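PDB 2WS2: glutathione s-transferase from Haemonchus contortus, which probably catalyses the conjugation of glutathione to electrophilic halide compounds, releasing the halide and a proton, as a Nu-class enzyme of the sigma family of glutathione transferases. Local coordinates for residues Val87-Ala92 with Leu153-Leu158; Tyr159-Gly164 with Ala181-Val186. One frame throughout, in Å; residues are numbered along the deposited sequence.

Both contacts hang on helix 155-162 in the helical part of a glutathione transferase, and their centres are 12 Å apart. Contact 1 sets the start of that helix against helix 82-100; contact 2 packs its second half onto helix 177-186. Two bridges join them. Asp157 OD1 lies 2.4 Å from His182 NE2, a probable hydrogen bond that is very short as modelled, and Val186 CG1 is 3.8 Å from both Leu153 CD1 and Leu158 CD2. In this family glutathione is held mainly by the thioredoxin-like domain, which Phe155 and Leu158 of the shared helix reach at Ile17 of helix 16-24.

Contact 1. Residues Val87-Ala92 with Leu153-Leu158; sequences VVDSIA and LTFADL
Val88 faces helix 155-162 and divides its two methyls between neighbouring residues. A chi1 of 156° swings CG1 away from its own amide N and over one face of the Phe155 ring, a tight 3.2 Å from CZ, while CG2 runs alongside the Thr154 side chain, 3.2 Å from OG1. The Val88 carbonyl oxygen lies 3.8 Å from Ala156 CB. One residue on, Asp89 starts away from the partner helix but brings OD1 round to the ring edge, in plane, 3.4 Å from Phe155 CZ; the carboxylate is turned 44° to the ring, and its OD1 is salt-bridged to Arg69 NE. Thr154 and Asp157 carry the N-capping box sequence (S/T-x-x-D) at the start of the central helix of the GST C-terminal domain, but only one of its two reciprocal bonds is present: Asp157 OD2 takes the Thr154 N-H through its anti lone pair, 3.1 Å and nearly straight at 174°, whereas Thr154 OG1 makes no capping bond and pairs with Tyr77 O. Further along, Ile91 meets Ala156 loosely, CB to CB at 4.4 Å. Ala92 has its CA 5.2 Å from that of Ala156, and its CB approaches the Phe155 ring obliquely, 3.7 Å from CE2.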
loop_
_atom_site.group_PDB
_atom_site.type_symbol
_atom_site.label_atom_id
_atom_site.label_comp_id
_atom_site.label_asym_id
_atom_site.label_seq_id
_atom_site.Cartn_x
_atom_site.Cartn_y
_atom_site.Cartn_z
ATOM N N VAL A 87 -2.242 -12.400 -4.404
ATOM C CA VAL A 87 -2.743 -12.845 -3.084
ATOM C C VAL A 87 -1.831 -12.299 -1.967
ATOM O O VAL A 87 -2.287 -11.726 -0.989
ATOM C CB VAL A 87 -2.910 -14.386 -3.046
ATOM C CG1 VAL A 87 -2.770 -14.943 -1.580
ATOM C CG2 VAL A 87 -4.250 -14.831 -3.706
ATOM N N VAL A 88 -0.547 -12.524 -2.145
ATOM C CA VAL A 88 0.578 -12.057 -1.342
ATOM C C VAL A 88 0.524 -10.550 -1.153
ATOM O O VAL A 88 0.581 -10.063 -0.010
ATOM C CB VAL A 88 1.882 -12.368 -2.075
ATOM C CG1 VAL A 88 3.033 -11.419 -1.630
ATOM C CG2 VAL A 88 2.302 -13.838 -1.870
ATOM N N ASP A 89 0.335 -9.835 -2.276
ATOM C CA ASP A 89 0.117 -8.423 -2.220
ATOM C C ASP A 89 -1.077 -8.134 -1.329
ATOM O O ASP A 89 -0.944 -7.342 -0.478
ATOM C CB ASP A 89 -0.083 -7.801 -3.650
ATOM C CG ASP A 89 1.232 -7.661 -4.420
ATOM O OD1 ASP A 89 2.328 -7.724 -3.794
ATOM O OD2 ASP A 89 1.214 -7.456 -5.667
ATOM N N SER A 90 -2.221 -8.808 -1.496
ATOM C CA SER A 90 -3.455 -8.404 -0.804
ATOM C C SER A 90 -3.338 -8.575 0.712
ATOM O O SER A 90 -3.956 -7.838 1.483
ATOM C CB SER A 90 -4.676 -9.220 -1.302
ATOM O OG SER A 90 -4.676 -10.535 -0.689
ATOM N N ILE A 91 -2.603 -9.604 1.120
ATOM C CA ILE A 91 -2.311 -9.849 2.580
ATOM C C ILE A 91 -1.321 -8.817 3.222
ATOM O O ILE A 91 -1.616 -8.235 4.238
ATOM C CB ILE A 91 -1.840 -11.305 2.853
ATOM C CG1 ILE A 91 -2.934 -12.281 2.395
ATOM C CG2 ILE A 91 -1.544 -11.489 4.391
ATOM C CD1 ILE A 91 -2.593 -13.775 2.495
ATOM N N ALA A 92 -0.179 -8.575 2.587
ATOM C CA ALA A 92 0.677 -7.391 2.909
ATOM C C ALA A 92 -0.049 -6.031 2.986
ATOM O O ALA A 92 0.345 -5.137 3.737
ATOM C CB ALA A 92 1.846 -7.287 1.938
ATOM N N LEU A 153 8.473 -19.487 1.653
ATOM C CA LEU A 153 8.310 -18.219 2.303
ATOM C C LEU A 153 7.924 -17.181 1.235
ATOM O O LEU A 153 8.437 -17.215 0.149
ATOM C CB LEU A 153 9.593 -17.814 3.045
ATOM C CG LEU A 153 9.768 -18.274 4.508
ATOM C CD1 LEU A 153 8.557 -17.936 5.381
ATOM C CD2 LEU A 153 10.074 -19.768 4.583
ATOM N N THR A 154 6.980 -16.323 1.555
ATOM C CA THR A 154 6.769 -15.082 0.765
ATOM C C THR A 154 6.938 -13.831 1.658
ATOM O O THR A 154 7.085 -13.987 2.873
ATOM C CB THR A 154 5.403 -15.166 0.066
ATOM O OG1 THR A 154 5.341 -14.212 -1.017
ATOM C CG2 THR A 154 4.274 -14.945 1.062
ATOM N N PHE A 155 6.903 -12.589 1.119
ATOM C CA PHE A 155 7.196 -11.425 1.982
ATOM C C PHE A 155 5.976 -11.138 2.823
ATOM O O PHE A 155 6.070 -10.431 3.846
ATOM C CB PHE A 155 7.668 -10.137 1.211
ATOM C CG PHE A 155 6.639 -9.597 0.230
ATOM C CD1 PHE A 155 6.664 -10.003 -1.098
ATOM C CD2 PHE A 155 5.640 -8.724 0.638
ATOM C CE1 PHE A 155 5.703 -9.551 -2.018
ATOM C CE2 PHE A 155 4.678 -8.241 -0.280
ATOM C CZ PHE A 155 4.718 -8.669 -1.609
ATOM N N ALA A 156 4.846 -11.727 2.431
ATOM C CA ALA A 156 3.625 -11.614 3.225
ATOM C C ALA A 156 3.784 -12.298 4.608
ATOM O O ALA A 156 3.274 -11.799 5.618
ATOM C CB ALA A 156 2.476 -12.172 2.502
ATOM N N ASP A 157 4.466 -13.443 4.593
ATOM C CA ASP A 157 5.011 -14.074 5.813
ATOM C C ASP A 157 5.936 -13.124 6.595
ATOM O O ASP A 157 5.812 -12.984 7.814
ATOM C CB ASP A 157 5.761 -15.343 5.401
ATOM C CG ASP A 157 4.809 -16.433 4.936
ATOM O OD1 ASP A 157 3.819 -16.661 5.619
ATOM O OD2 ASP A 157 5.032 -17.043 3.886
ATOM N N LEU A 158 6.834 -12.435 5.891
ATOM C CA LEU A 158 7.804 -11.610 6.584
ATOM C C LEU A 158 7.116 -10.506 7.369
ATOM O O LEU A 158 7.466 -10.259 8.525
ATOM C CB LEU A 158 8.934 -11.137 5.666
ATOM C CG LEU A 158 9.730 -12.269 5.013
ATOM C CD1 LEU A 158 10.844 -11.765 4.164
ATOM C CD2 LEU A 158 10.281 -13.293 6.071
#

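Contact 2. Residues Tyr159-Gly164 with Ala181-Val186; sequences YVAEMG and AHAEKV. Unlike the reference sequence in segment 159-164: Gly164 (reference Thr).
The backbones come closest at Ala161 and Ala183, whose CA atoms are only 4.2 Å apart, a spacing that leaves room for little more than a methyl on each side. This is close helix-helix packing through alanines within the all-helical C-terminal domain of the glutathione transferase fold: helix 155-162 presses its second half onto helix 177-186. The two methyls point toward each other's helix and touch at 3.5 Å, CB to CB, and each also rests on the other residue's CA. Ala161 buries more than any other single residue here, because its CB is set among Ala183, Val186 and His182, which follow one another round the face of helix 177-186.

Val186 receives that methyl with its branched end, Ala161 CB lying 3.9 Å from Val186 CG2. CG1 of the valine stands anti to the backbone N (chi1 -175°), which leaves CG2 beside that N and over one face of the His182 ring, 3.5 Å above the plane and offset toward the rim. The imidazole is thus backed by its own helix one turn later. On the other helix Ala161 CB and Val160 CG2 approach it obliquely and at longer range, while NE2 is engaged by Asp157, so apolar packing and a polar tie together should restrict the ring's rotation. Leu148 touches both Val160 and His182, and Tyr173 packs on Ala183. ND1, the ring nitrogen nearer Ala161, is 4.3 Å from that residue's CB.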
loop_
_atom_site.group_PDB
_atom_site.type_symbol
_atom_site.label_atom_id
_atom_site.label_comp_id
_atom_site.label_asym_id
_atom_site.label_seq_id
_atom_site.Cartn_x
_atom_site.Cartn_y
_atom_site.Cartn_z
ATOM N N TYR A 159 6.039 -9.955 6.810
ATOM C CA TYR A 159 5.471 -8.738 7.386
ATOM C C TYR A 159 4.683 -9.045 8.642
ATOM O O TYR A 159 4.730 -8.310 9.614
ATOM C CB TYR A 159 4.551 -8.036 6.387
ATOM C CG TYR A 159 5.194 -6.904 5.606
ATOM C CD1 TYR A 159 5.410 -5.660 6.191
ATOM C CD2 TYR A 159 5.510 -7.058 4.255
ATOM C CE1 TYR A 159 5.978 -4.599 5.472
ATOM C CE2 TYR A 159 6.081 -5.982 3.515
ATOM C CZ TYR A 159 6.299 -4.775 4.131
ATOM O OH TYR A 159 6.873 -3.752 3.417
ATOM N N VAL A 160 3.909 -10.112 8.623
ATOM C CA VAL A 160 3.050 -10.314 9.766
ATOM C C VAL A 160 3.826 -10.947 10.938
ATOM O O VAL A 160 3.510 -10.687 12.091
ATOM C CB VAL A 160 1.679 -10.990 9.393
ATOM C CG1 VAL A 160 1.670 -11.437 7.958
ATOM C CG2 VAL A 160 1.269 -12.141 10.375
ATOM N N ALA A 161 4.857 -11.714 10.619
ATOM C CA ALA A 161 5.595 -12.500 11.636
ATOM C C ALA A 161 6.556 -11.607 12.415
ATOM O O ALA A 161 6.879 -11.884 13.595
ATOM C CB ALA A 161 6.348 -13.676 10.981
ATOM N N GLU A 162 7.010 -10.526 11.759
ATOM C CA GLU A 162 7.863 -9.517 12.371
ATOM C C GLU A 162 7.154 -8.626 13.416
ATOM O O GLU A 162 7.790 -8.173 14.340
ATOM C CB GLU A 162 8.599 -8.701 11.276
ATOM C CG GLU A 162 9.424 -7.508 11.721
ATOM C CD GLU A 162 10.586 -7.864 12.690
ATOM O OE1 GLU A 162 10.856 -7.035 13.577
ATOM O OE2 GLU A 162 11.229 -8.933 12.549
ATOM N N MET A 163 5.850 -8.403 13.305
ATOM C CA MET A 163 5.102 -7.704 14.365
ATOM C C MET A 163 5.054 -8.465 15.703
ATOM O O MET A 163 4.328 -8.071 16.636
ATOM C CB MET A 163 3.680 -7.387 13.893
ATOM C CG MET A 163 2.649 -8.428 14.194
ATOM S SD MET A 163 1.189 -7.687 14.948
ATOM C CE MET A 163 1.847 -6.127 15.569
ATOM N N GLY A 164 5.806 -9.559 15.781
ATOM C CA GLY A 164 6.052 -10.259 17.053
ATOM C C GLY A 164 7.045 -9.524 17.945
ATOM O O GLY A 164 7.269 -9.907 19.110
ATOM N N ALA A 181 2.352 -19.509 16.009
ATOM C CA ALA A 181 3.236 -20.539 15.455
ATOM C C ALA A 181 3.700 -20.235 14.026
ATOM O O ALA A 181 4.723 -20.732 13.565
ATOM C CB ALA A 181 2.540 -21.875 15.493
ATOM N N HIS A 182 2.929 -19.435 13.309
ATOM C CA HIS A 182 3.361 -19.019 11.973
ATOM C C HIS A 182 4.688 -18.314 12.115
ATOM O O HIS A 182 5.684 -18.666 11.468
ATOM C CB HIS A 182 2.293 -18.111 11.309
ATOM C CG HIS A 182 2.746 -17.494 10.015
ATOM N ND1 HIS A 182 2.943 -16.138 9.878
ATOM C CD2 HIS A 182 3.086 -18.045 8.825
ATOM C CE1 HIS A 182 3.356 -15.875 8.651
ATOM N NE2 HIS A 182 3.461 -17.015 7.994
ATOM N N ALA A 183 4.695 -17.341 13.010
ATOM C CA ALA A 183 5.808 -16.437 13.193
ATOM C C ALA A 183 7.002 -17.144 13.850
ATOM O O ALA A 183 8.136 -16.717 13.676
ATOM C CB ALA A 183 5.365 -15.224 14.010
ATOM N N GLU A 184 6.744 -18.241 14.574
ATOM C CA GLU A 184 7.836 -19.083 15.053
ATOM C C GLU A 184 8.438 -19.773 13.831
ATOM O O GLU A 184 9.648 -19.764 13.644
ATOM C CB GLU A 184 7.355 -20.131 16.074
ATOM C CG GLU A 184 7.266 -19.639 17.486
ATOM C CD GLU A 184 7.064 -20.773 18.474
ATOM O OE1 GLU A 184 7.890 -20.877 19.403
ATOM O OE2 GLU A 184 6.101 -21.579 18.299
ATOM N N LYS A 185 7.576 -20.340 12.992
ATOM C CA LYS A 185 7.999 -21.090 11.785
ATOM C C LYS A 185 8.731 -20.222 10.773
ATOM O O LYS A 185 9.742 -20.628 10.194
ATOM C CB LYS A 185 6.772 -21.770 11.132
ATOM C CG LYS A 185 7.005 -22.446 9.797
ATOM C CD LYS A 185 5.660 -22.634 9.048
ATOM C CE LYS A 185 5.776 -23.577 7.857
ATOM N NZ LYS A 185 6.557 -24.872 8.043
ATOM N N VAL A 186 8.227 -19.019 10.552
ATOM C CA VAL A 186 8.985 -18.052 9.691
ATOM C C VAL A 186 10.368 -17.771 10.240
ATOM O O VAL A 186 11.389 -17.947 9.552
ATOM C CB VAL A 186 8.185 -16.727 9.514
ATOM C CG1 VAL A 186 8.884 -15.761 8.525
ATOM C CG2 VAL A 186 6.824 -17.063 9.084
#